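Side-chain contacts in homoserine O-acetyltransferase (Bacillus anthracis str. 'Ames Ancestor', PDB 3I1I), which probably catalyses the transfer of an acetyl group from acetyl-CoA to the side-chain hydroxyl of L-homoserine, an early step toward methionine: residues 25-30 with 92-97; 195-200 with 282-287; 309-314 with 362-367. All coordinates share one frame; numbering follows the deposited sequence.

All three contacts are largely buried, but they join different parts of the fold. Interactions 1 and 3 reach the mixed sheet, on opposite sides of the chain's centre: the first ties strand 24-34 to the loop after strand 87-91, the third packs the C-terminal helix on strand 309-313. Interaction 2 joins two helices of the insertion between strands 174-178 and 309-313. Interaction 1 mixes a backbone hydrogen bond with a gripped carboxylate; the other two rest on apolar packing without hydrogen bonds across them, interaction 2 partly against main chain, with Lys285 NZ bonded to the second subunit and Lys364 NZ to Glu341. Interactions 1 and 2 touch, through Cys95 against Tyr282 and Thr283; interaction 3 touches neither.

Interaction 1 of 3, residues 25-30 with 92-97; sequences IPVQMG and DNLCNV
The carboxylate of Asp92 lies against Gly30, with OD2 3.3 Å from Gly30 CA, where no side chain of the strand intervenes. OD2 is gripped by a salt bridge to Lys9 NZ and a hydrogen bond from Ile105 N, while OD1 accepts one from Ser55 N, so both oxygens have partners and the group is fixed in rotation. The nearby lysine and the backbone N-H groups would probably keep this buried acid ionised. Its first torsion sets CG beside the backbone N (chi1 -64°), which brings the carboxylate alongside Gly30. Asp92 and Gly30 are also joined through the main chain: Asp92 N donates to Gly30 O over 2.9 Å, with a nearly straight N-H...O angle of 168°. One residue back on the strand, the selenomethionine Met29 reaches the main-chain carbonyl of Asp92. CG lies 3.2 Å from Asp92 O, and the chain then bends at its last torsion so that CE returns to 3.6 Å from Asp92 O, setting both carbons against this one oxygen. Farther along, the contact becomes purely apolar and looser: Val27 CG1 and Leu94 CD2 are 4.5 Å apart. Leu94 stands at the second position of a type II turn from Asn93 to Asn96, and this turn leads the chain away from the strand beyond that methyl contact. Met135 of helix 129-142 touches both Met29 and Leu94, so the helix covers this apolar patch. The pairing carries the antiparallel alignment of strands 24-34 and 87-91 just past the end of the latter. It belongs to the first part of the mixed sheet of the alpha/beta hydrolase fold, whose strands run in the order 1-2-4-3-5-6-7-8, with strands 10-18 and 24-34 at one side.

Interaction 2 of 3, residues 195-200 with 282-287; sequences NAIEAI and YTAKAV
Ile197 points from helix 186-202 toward helix 277-289, and its side chain lies over the shoulder formed by Ala284 and Lys285. Both helices belong to the helical insertion between strands 174-178 and 309-313, which probably corresponds to the lid (cap) of alpha/beta hydrolase enzymes; the contact is helix-to-helix packing within this insertion. The closest backbone approach is between Ile197 and Ala284, whose CA atoms are 6.9 Å apart; the small methyl of Ala284, which also points across the interface, lets the two helices come this near. CG1 of Ile197 rests on that methyl, 3.9 Å from Ala284 CB. The branch is turned beside the backbone N (chi1 -66°) and then runs on extended (chi2 164°), carrying CD1 past Ala284 toward the main chain of the next residue. Ala196, one residue earlier, also points across but stays looser: Ala196 CB is 4.9 Å from Ala284 CB. Lys285 takes part through its backbone N and the root of its side chain. Its aliphatic part leaves the interface, and NZ donates to the carbonyl oxygens of Val254 and Lys253 of the second subunit. Glu198 likewise turns outward, to a salt bridge with Arg225 of the second subunit, so this apolar seam runs close to the subunit interface. On its other flank, helix 217-228 packs on Ala196 and Ile200 through Ala223. At the far end of Ile197, CD1 stops 3.8 Å from Lys285 N and 4.3 Å from Lys285 CB.

Interaction 3 of 3, residues 309-314 with 362-367; sequences NVLMIP and EKKVYE
Lys364 is the first residue of segment 362-367 to meet the strand, and it does so with the hydrocarbon near its base: CG lies 3.9 Å from Leu311 CD2. The two side chains pass at an oblique angle. Leu311 carries its CG anti to the backbone N (chi1 179°), which projects the methyl from the strand toward the helix. The lysine chain bends about CB-CG (chi2 55°), and NZ at its end forms a salt bridge with Glu341 OE1 on the adjacent strand. Val365 follows, and its CG2 sits 3.9 Å from Ile313 CD1; these side chains meet at about a right angle, a plain methyl-to-methyl contact. Two residues on, Glu367 OE1 lies 3.0 Å from Lys364 NZ, the ammonium approaching from above the carboxylate plane; since Glu367 was modelled in two conformers, this second salt bridge is less certain than the one to Glu341. Leu311 and Ile313 alternate with Met312, which faces the other side of the sheet and packs on helix 324-335. Strand 309-313 runs between strands 174-178 and 340-342, parallel to both, with the C-terminal helix 362-370 on one face and helix 324-335 on the other, the layered alpha/beta/alpha arrangement of the alpha/beta hydrolase fold.

Interaction 1 of 3, residues 25-30 with 92-97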
loop_
_atom_site.group_PDB
_atom_site.type_symbol
_atom_site.label_atom_id
_atom_site.label_comp_id
_atom_site.label_asym_id
_atom_site.label_seq_id
_atom_site.Cartn_x
_atom_site.Cartn_y
_atom_site.Cartn_z
ATOM N N ILE A 25 6.359 22.420 -23.393
ATOM C CA ILE A 25 7.726 22.509 -22.907
ATOM C C ILE A 25 8.631 21.797 -23.916
ATOM O O ILE A 25 8.145 21.032 -24.742
ATOM C CB ILE A 25 7.882 21.876 -21.469
ATOM C CG1 ILE A 25 7.426 20.403 -21.455
ATOM C CG2 ILE A 25 7.102 22.662 -20.438
ATOM C CD1 ILE A 25 8.014 19.549 -20.322
ATOM N N PRO A 26 9.935 22.098 -23.902
ATOM C CA PRO A 26 10.892 21.257 -24.631
ATOM C C PRO A 26 10.995 19.839 -24.031
ATOM O O PRO A 26 10.992 19.667 -22.805
ATOM C CB PRO A 26 12.249 21.997 -24.465
ATOM C CG PRO A 26 11.920 23.371 -24.000
ATOM C CD PRO A 26 10.564 23.313 -23.338
ATOM N N VAL A 27 11.147 18.854 -24.905
ATOM C CA VAL A 27 11.304 17.465 -24.495
ATOM C C VAL A 27 12.420 16.793 -25.296
ATOM O O VAL A 27 12.722 17.205 -26.412
ATOM C CB VAL A 27 9.986 16.676 -24.736
ATOM C CG1 VAL A 27 8.808 17.293 -23.930
ATOM C CG2 VAL A 27 9.670 16.665 -26.175
ATOM N N GLN A 28 13.011 15.756 -24.716
ATOM C CA GLN A 28 13.952 14.876 -25.404
ATOM C C GLN A 28 13.541 13.437 -25.111
ATOM O O GLN A 28 12.826 13.170 -24.161
ATOM C CB GLN A 28 15.370 15.091 -24.909
ATOM C CG GLN A 28 15.472 15.004 -23.377
ATOM C CD GLN A 28 16.888 15.114 -22.826
ATOM O OE1 GLN A 28 17.802 15.555 -23.512
ATOM N NE2 GLN A 28 17.069 14.670 -21.572
HETATM N N MSE A 29 14.056 12.518 -25.915
HETATM C CA MSE A 29 13.656 11.144 -25.886
HETATM C C MSE A 29 14.782 10.275 -26.420
HETATM O O MSE A 29 15.155 10.380 -27.577
HETATM C CB MSE A 29 12.413 10.976 -26.747
HETATM C CG MSE A 29 11.734 9.617 -26.606
HETATM SE SE MSE A 29 10.254 9.467 -27.875
HETATM C CE MSE A 29 8.881 8.915 -26.708
ATOM N N GLY A 30 15.309 9.386 -25.597
ATOM C CA GLY A 30 16.327 8.473 -26.091
ATOM C C GLY A 30 15.701 7.418 -26.959
ATOM O O GLY A 30 14.538 7.151 -26.827
ATOM N N ASP A 92 12.728 5.701 -25.075
ATOM C CA ASP A 92 12.501 5.930 -23.659
ATOM C C ASP A 92 11.196 6.736 -23.435
ATOM O O ASP A 92 10.991 7.758 -24.054
ATOM C CB ASP A 92 13.628 6.764 -23.031
ATOM C CG ASP A 92 14.992 6.090 -23.055
ATOM O OD1 ASP A 92 15.098 4.861 -22.850
ATOM O OD2 ASP A 92 15.972 6.854 -23.226
ATOM N N ASN A 93 10.366 6.307 -22.493
ATOM C CA ASN A 93 9.149 7.010 -22.151
ATOM C C ASN A 93 9.429 8.291 -21.363
ATOM O O ASN A 93 10.438 8.387 -20.631
ATOM C CB ASN A 93 8.251 6.088 -21.337
ATOM C CG ASN A 93 7.809 4.891 -22.100
ATOM O OD1 ASN A 93 7.852 4.871 -23.330
ATOM N ND2 ASN A 93 7.348 3.868 -21.383
ATOM N N LEU A 94 8.555 9.281 -21.517
ATOM C CA LEU A 94 8.538 10.438 -20.588
ATOM C C LEU A 94 8.549 10.001 -19.076
ATOM O O LEU A 94 8.004 8.944 -18.719
ATOM C CB LEU A 94 7.273 11.281 -20.814
ATOM C CG LEU A 94 7.132 12.282 -21.965
ATOM C CD1 LEU A 94 5.655 12.717 -22.033
ATOM C CD2 LEU A 94 8.077 13.488 -21.741
ATOM N N CYS A 95 9.158 10.824 -18.230
ATOM C CA CYS A 95 9.312 10.535 -16.815
ATOM C C CYS A 95 9.887 9.139 -16.519
ATOM O O CYS A 95 9.500 8.499 -15.521
ATOM C CB CYS A 95 7.979 10.675 -16.108
ATOM S SG CYS A 95 7.255 12.297 -16.329
ATOM N N ASN A 96 10.822 8.684 -17.363
ATOM C CA ASN A 96 11.408 7.378 -17.175
ATOM C C ASN A 96 11.905 7.307 -15.743
ATOM O O ASN A 96 12.538 8.253 -15.269
ATOM C CB ASN A 96 12.551 7.131 -18.155
ATOM C CG ASN A 96 13.028 5.697 -18.124
ATOM O OD1 ASN A 96 13.770 5.303 -17.226
ATOM N ND2 ASN A 96 12.620 4.904 -19.119
ATOM N N VAL A 97 11.610 6.217 -15.050
ATOM C CA VAL A 97 11.919 6.144 -13.621
ATOM C C VAL A 97 13.404 5.938 -13.353
ATOM O O VAL A 97 13.926 6.402 -12.329
ATOM C CB VAL A 97 11.085 5.060 -12.881
ATOM C CG1 VAL A 97 9.619 5.285 -13.152
ATOM C CG2 VAL A 97 11.524 3.649 -13.283
#

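Interaction 2 of 3, residues 195-200 with 282-287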
loop_
_atom_site.group_PDB
_atom_site.type_symbol
_atom_site.label_atom_id
_atom_site.label_comp_id
_atom_site.label_asym_id
_atom_site.label_seq_id
_atom_site.Cartn_x
_atom_site.Cartn_y
_atom_site.Cartn_z
ATOM N N ASN A 195 -2.418 4.059 -4.441
ATOM C CA ASN A 195 -1.713 3.703 -3.235
ATOM C C ASN A 195 -0.200 3.954 -3.293
ATOM O O ASN A 195 0.410 4.362 -2.276
ATOM C CB ASN A 195 -2.006 2.255 -2.843
ATOM C CG ASN A 195 -3.423 2.066 -2.276
ATOM O OD1 ASN A 195 -4.122 3.048 -1.962
ATOM N ND2 ASN A 195 -3.857 0.803 -2.158
ATOM N N ALA A 196 0.401 3.738 -4.460
ATOM C CA ALA A 196 1.851 3.980 -4.604
ATOM C C ALA A 196 2.142 5.479 -4.530
ATOM O O ALA A 196 3.020 5.921 -3.790
ATOM C CB ALA A 196 2.394 3.376 -5.927
ATOM N N ILE A 197 1.390 6.261 -5.293
ATOM C CA ILE A 197 1.525 7.708 -5.228
ATOM C C ILE A 197 1.358 8.203 -3.787
ATOM O O ILE A 197 2.187 8.951 -3.281
ATOM C CB ILE A 197 0.508 8.405 -6.131
ATOM C CG1 ILE A 197 0.830 8.074 -7.610
ATOM C CG2 ILE A 197 0.543 9.864 -5.873
ATOM C CD1 ILE A 197 -0.320 8.371 -8.634
ATOM N N GLU A 198 0.299 7.778 -3.123
ATOM C CA GLU A 198 0.092 8.202 -1.751
ATOM C C GLU A 198 1.164 7.723 -0.759
ATOM O O GLU A 198 1.517 8.461 0.141
ATOM C CB GLU A 198 -1.316 7.838 -1.293
ATOM C CG GLU A 198 -2.280 8.873 -1.901
ATOM C CD GLU A 198 -3.726 8.625 -1.597
ATOM O OE1 GLU A 198 -4.004 8.051 -0.507
ATOM O OE2 GLU A 198 -4.579 9.054 -2.436
ATOM N N ALA A 199 1.703 6.527 -0.952
ATOM C CA ALA A 199 2.795 6.043 -0.101
ATOM C C ALA A 199 4.045 6.967 -0.211
ATOM O O ALA A 199 4.643 7.346 0.794
ATOM C CB ALA A 199 3.140 4.575 -0.436
ATOM N N ILE A 200 4.396 7.377 -1.418
ATOM C CA ILE A 200 5.508 8.316 -1.591
ATOM C C ILE A 200 5.216 9.712 -0.921
ATOM O O ILE A 200 6.073 10.272 -0.214
ATOM C CB ILE A 200 5.873 8.480 -3.085
ATOM C CG1 ILE A 200 6.190 7.113 -3.721
ATOM C CG2 ILE A 200 7.053 9.415 -3.226
ATOM C CD1 ILE A 200 6.174 7.070 -5.271
ATOM N N TYR A 282 4.650 10.173 -11.423
ATOM C CA TYR A 282 4.082 10.634 -12.712
ATOM C C TYR A 282 3.731 9.463 -13.615
ATOM O O TYR A 282 2.663 9.462 -14.256
ATOM C CB TYR A 282 5.019 11.578 -13.446
ATOM C CG TYR A 282 4.855 13.005 -13.024
ATOM C CD1 TYR A 282 5.505 13.489 -11.914
ATOM C CD2 TYR A 282 4.033 13.885 -13.727
ATOM C CE1 TYR A 282 5.346 14.796 -11.505
ATOM C CE2 TYR A 282 3.887 15.206 -13.319
ATOM C CZ TYR A 282 4.548 15.640 -12.205
ATOM O OH TYR A 282 4.440 16.923 -11.748
ATOM N N THR A 283 4.596 8.447 -13.602
ATOM C CA THR A 283 4.386 7.242 -14.413
ATOM C C THR A 283 3.209 6.454 -13.828
ATOM O O THR A 283 2.350 6.017 -14.583
ATOM C CB THR A 283 5.663 6.387 -14.466
ATOM O OG1 THR A 283 6.716 7.194 -14.961
ATOM C CG2 THR A 283 5.504 5.159 -15.390
ATOM N N ALA A 284 3.140 6.315 -12.493
ATOM C CA ALA A 284 1.949 5.702 -11.850
ATOM C C ALA A 284 0.674 6.477 -12.227
ATOM O O ALA A 284 -0.367 5.878 -12.546
ATOM C CB ALA A 284 2.105 5.572 -10.320
ATOM N N LYS A 285 0.775 7.801 -12.248
ATOM C CA LYS A 285 -0.352 8.637 -12.680
ATOM C C LYS A 285 -0.784 8.344 -14.139
ATOM O O LYS A 285 -1.974 8.222 -14.445
ATOM C CB LYS A 285 -0.002 10.111 -12.519
ATOM C CG LYS A 285 -1.153 11.073 -12.868
ATOM C CD LYS A 285 -2.240 11.173 -11.780
ATOM C CE LYS A 285 -3.304 12.170 -12.246
ATOM N NZ LYS A 285 -4.159 12.833 -11.204
ATOM N N ALA A 286 0.195 8.195 -15.025
ATOM C CA ALA A 286 -0.080 7.830 -16.406
ATOM C C ALA A 286 -0.824 6.502 -16.462
ATOM O O ALA A 286 -1.754 6.319 -17.275
ATOM C CB ALA A 286 1.245 7.759 -17.243
ATOM N N VAL A 287 -0.386 5.549 -15.635
ATOM C CA VAL A 287 -0.984 4.226 -15.697
ATOM C C VAL A 287 -2.427 4.339 -15.225
ATOM O O VAL A 287 -3.344 3.774 -15.834
ATOM C CB VAL A 287 -0.233 3.185 -14.828
ATOM C CG1 VAL A 287 -1.157 1.953 -14.559
ATOM C CG2 VAL A 287 1.146 2.799 -15.470
#

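Interaction 3 of 3, residues 309-314 with 362-367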
loop_
_atom_site.group_PDB
_atom_site.type_symbol
_atom_site.label_atom_id
_atom_site.label_comp_id
_atom_site.label_asym_id
_atom_site.label_seq_id
_atom_site.Cartn_x
_atom_site.Cartn_y
_atom_site.Cartn_z
ATOM N N ASN A 309 -4.599 -4.824 -37.955
ATOM C CA ASN A 309 -4.851 -6.192 -37.491
ATOM C C ASN A 309 -4.457 -6.175 -36.039
ATOM O O ASN A 309 -3.389 -5.672 -35.743
ATOM C CB ASN A 309 -3.941 -7.200 -38.224
ATOM C CG ASN A 309 -4.431 -7.569 -39.616
ATOM O OD1 ASN A 309 -5.312 -6.946 -40.166
ATOM N ND2 ASN A 309 -3.849 -8.613 -40.183
ATOM N N VAL A 310 -5.292 -6.671 -35.135
ATOM C CA VAL A 310 -4.996 -6.575 -33.692
ATOM C C VAL A 310 -4.824 -7.951 -33.037
ATOM O O VAL A 310 -5.656 -8.839 -33.247
ATOM C CB VAL A 310 -6.110 -5.781 -32.934
ATOM C CG1 VAL A 310 -6.030 -6.000 -31.394
ATOM C CG2 VAL A 310 -6.037 -4.274 -33.298
ATOM N N LEU A 311 -3.733 -8.110 -32.271
ATOM C CA LEU A 311 -3.447 -9.324 -31.483
ATOM C C LEU A 311 -3.228 -8.951 -30.012
ATOM O O LEU A 311 -2.317 -8.188 -29.687
ATOM C CB LEU A 311 -2.199 -10.051 -32.019
ATOM C CG LEU A 311 -1.773 -11.353 -31.264
ATOM C CD1 LEU A 311 -2.915 -12.462 -31.235
ATOM C CD2 LEU A 311 -0.496 -11.942 -31.818
HETATM N N MSE A 312 -4.086 -9.460 -29.126
HETATM C CA MSE A 312 -3.933 -9.250 -27.674
HETATM C C MSE A 312 -3.432 -10.578 -27.035
HETATM O O MSE A 312 -3.977 -11.679 -27.304
HETATM C CB MSE A 312 -5.258 -8.821 -27.041
HETATM C CG MSE A 312 -5.932 -7.528 -27.555
HETATM SE SE MSE A 312 -4.760 -5.993 -27.347
HETATM C CE MSE A 312 -5.093 -5.778 -25.429
ATOM N N ILE A 313 -2.381 -10.462 -26.215
ATOM C CA ILE A 313 -1.746 -11.601 -25.563
ATOM C C ILE A 313 -1.751 -11.381 -24.052
ATOM O O ILE A 313 -0.795 -10.866 -23.485
ATOM C CB ILE A 313 -0.318 -11.798 -26.057
ATOM C CG1 ILE A 313 -0.289 -11.905 -27.587
ATOM C CG2 ILE A 313 0.332 -13.060 -25.440
ATOM C CD1 ILE A 313 1.204 -11.967 -28.159
ATOM N N PRO A 314 -2.874 -11.714 -23.398
ATOM C CA PRO A 314 -2.942 -11.641 -21.949
ATOM C C PRO A 314 -2.470 -12.958 -21.296
ATOM O O PRO A 314 -2.377 -14.000 -21.947
ATOM C CB PRO A 314 -4.425 -11.451 -21.699
ATOM C CG PRO A 314 -5.059 -12.241 -22.735
ATOM C CD PRO A 314 -4.189 -12.065 -23.962
ATOM N N GLU A 362 6.086 -16.599 -28.673
ATOM C CA GLU A 362 6.954 -16.154 -29.775
ATOM C C GLU A 362 6.477 -16.715 -31.118
ATOM O O GLU A 362 6.539 -16.049 -32.140
ATOM C CB GLU A 362 8.402 -16.549 -29.529
ATOM C CG GLU A 362 8.655 -18.047 -29.617
ATOM C CD GLU A 362 10.031 -18.470 -29.109
ATOM O OE1 GLU A 362 10.991 -17.668 -29.176
ATOM O OE2 GLU A 362 10.158 -19.628 -28.659
ATOM N N LYS A 363 5.981 -17.934 -31.118
ATOM C CA LYS A 363 5.550 -18.520 -32.378
ATOM C C LYS A 363 4.308 -17.793 -32.940
ATOM O O LYS A 363 4.182 -17.603 -34.147
ATOM C CB LYS A 363 5.278 -19.998 -32.200
ATOM C CG LYS A 363 4.909 -20.689 -33.486
ATOM C CD LYS A 363 4.653 -22.212 -33.265
ATOM C CE LYS A 363 4.149 -22.910 -34.569
ATOM N NZ LYS A 363 3.159 -24.027 -34.289
ATOM N N LYS A 364 3.411 -17.372 -32.051
ATOM C CA LYS A 364 2.251 -16.602 -32.441
ATOM C C LYS A 364 2.644 -15.221 -32.963
ATOM O O LYS A 364 2.067 -14.756 -33.955
ATOM C CB LYS A 364 1.293 -16.445 -31.269
ATOM C CG LYS A 364 -0.050 -15.826 -31.639
ATOM C CD LYS A 364 -0.732 -16.600 -32.748
ATOM C CE LYS A 364 -2.220 -16.498 -32.703
ATOM N NZ LYS A 364 -2.828 -16.865 -34.048
ATOM N N VAL A 365 3.601 -14.560 -32.305
ATOM C CA VAL A 365 4.014 -13.250 -32.724
ATOM C C VAL A 365 4.521 -13.327 -34.177
ATOM O O VAL A 365 4.105 -12.567 -35.073
ATOM C CB VAL A 365 5.080 -12.679 -31.772
ATOM C CG1 VAL A 365 5.901 -11.572 -32.419
ATOM C CG2 VAL A 365 4.387 -12.181 -30.446
ATOM N N TYR A 366 5.406 -14.283 -34.397
ATOM C CA TYR A 366 5.993 -14.513 -35.700
ATOM C C TYR A 366 4.918 -14.676 -36.772
ATOM O O TYR A 366 4.964 -14.029 -37.776
ATOM C CB TYR A 366 6.867 -15.772 -35.635
ATOM C CG TYR A 366 7.419 -16.151 -36.955
ATOM C CD1 TYR A 366 8.498 -15.457 -37.504
ATOM C CD2 TYR A 366 6.822 -17.161 -37.703
ATOM C CE1 TYR A 366 8.985 -15.786 -38.772
ATOM C CE2 TYR A 366 7.316 -17.506 -38.957
ATOM C CZ TYR A 366 8.397 -16.821 -39.470
ATOM O OH TYR A 366 8.850 -17.175 -40.703
ATOM N N GLU A 367 3.956 -15.551 -36.540
ATOM C CA GLU A 367 2.843 -15.791 -37.475
ATOM C C GLU A 367 2.069 -14.497 -37.744
ATOM O O GLU A 367 1.693 -14.199 -38.871
ATOM C CB GLU A 367 1.922 -16.887 -36.899
ATOM C CG GLU A 367 0.536 -17.118 -37.548
ATOM C CD GLU A 367 -0.311 -18.185 -36.765
ATOM O OE1 GLU A 367 -1.521 -17.979 -36.516
ATOM O OE2 GLU A 367 0.255 -19.231 -36.368
#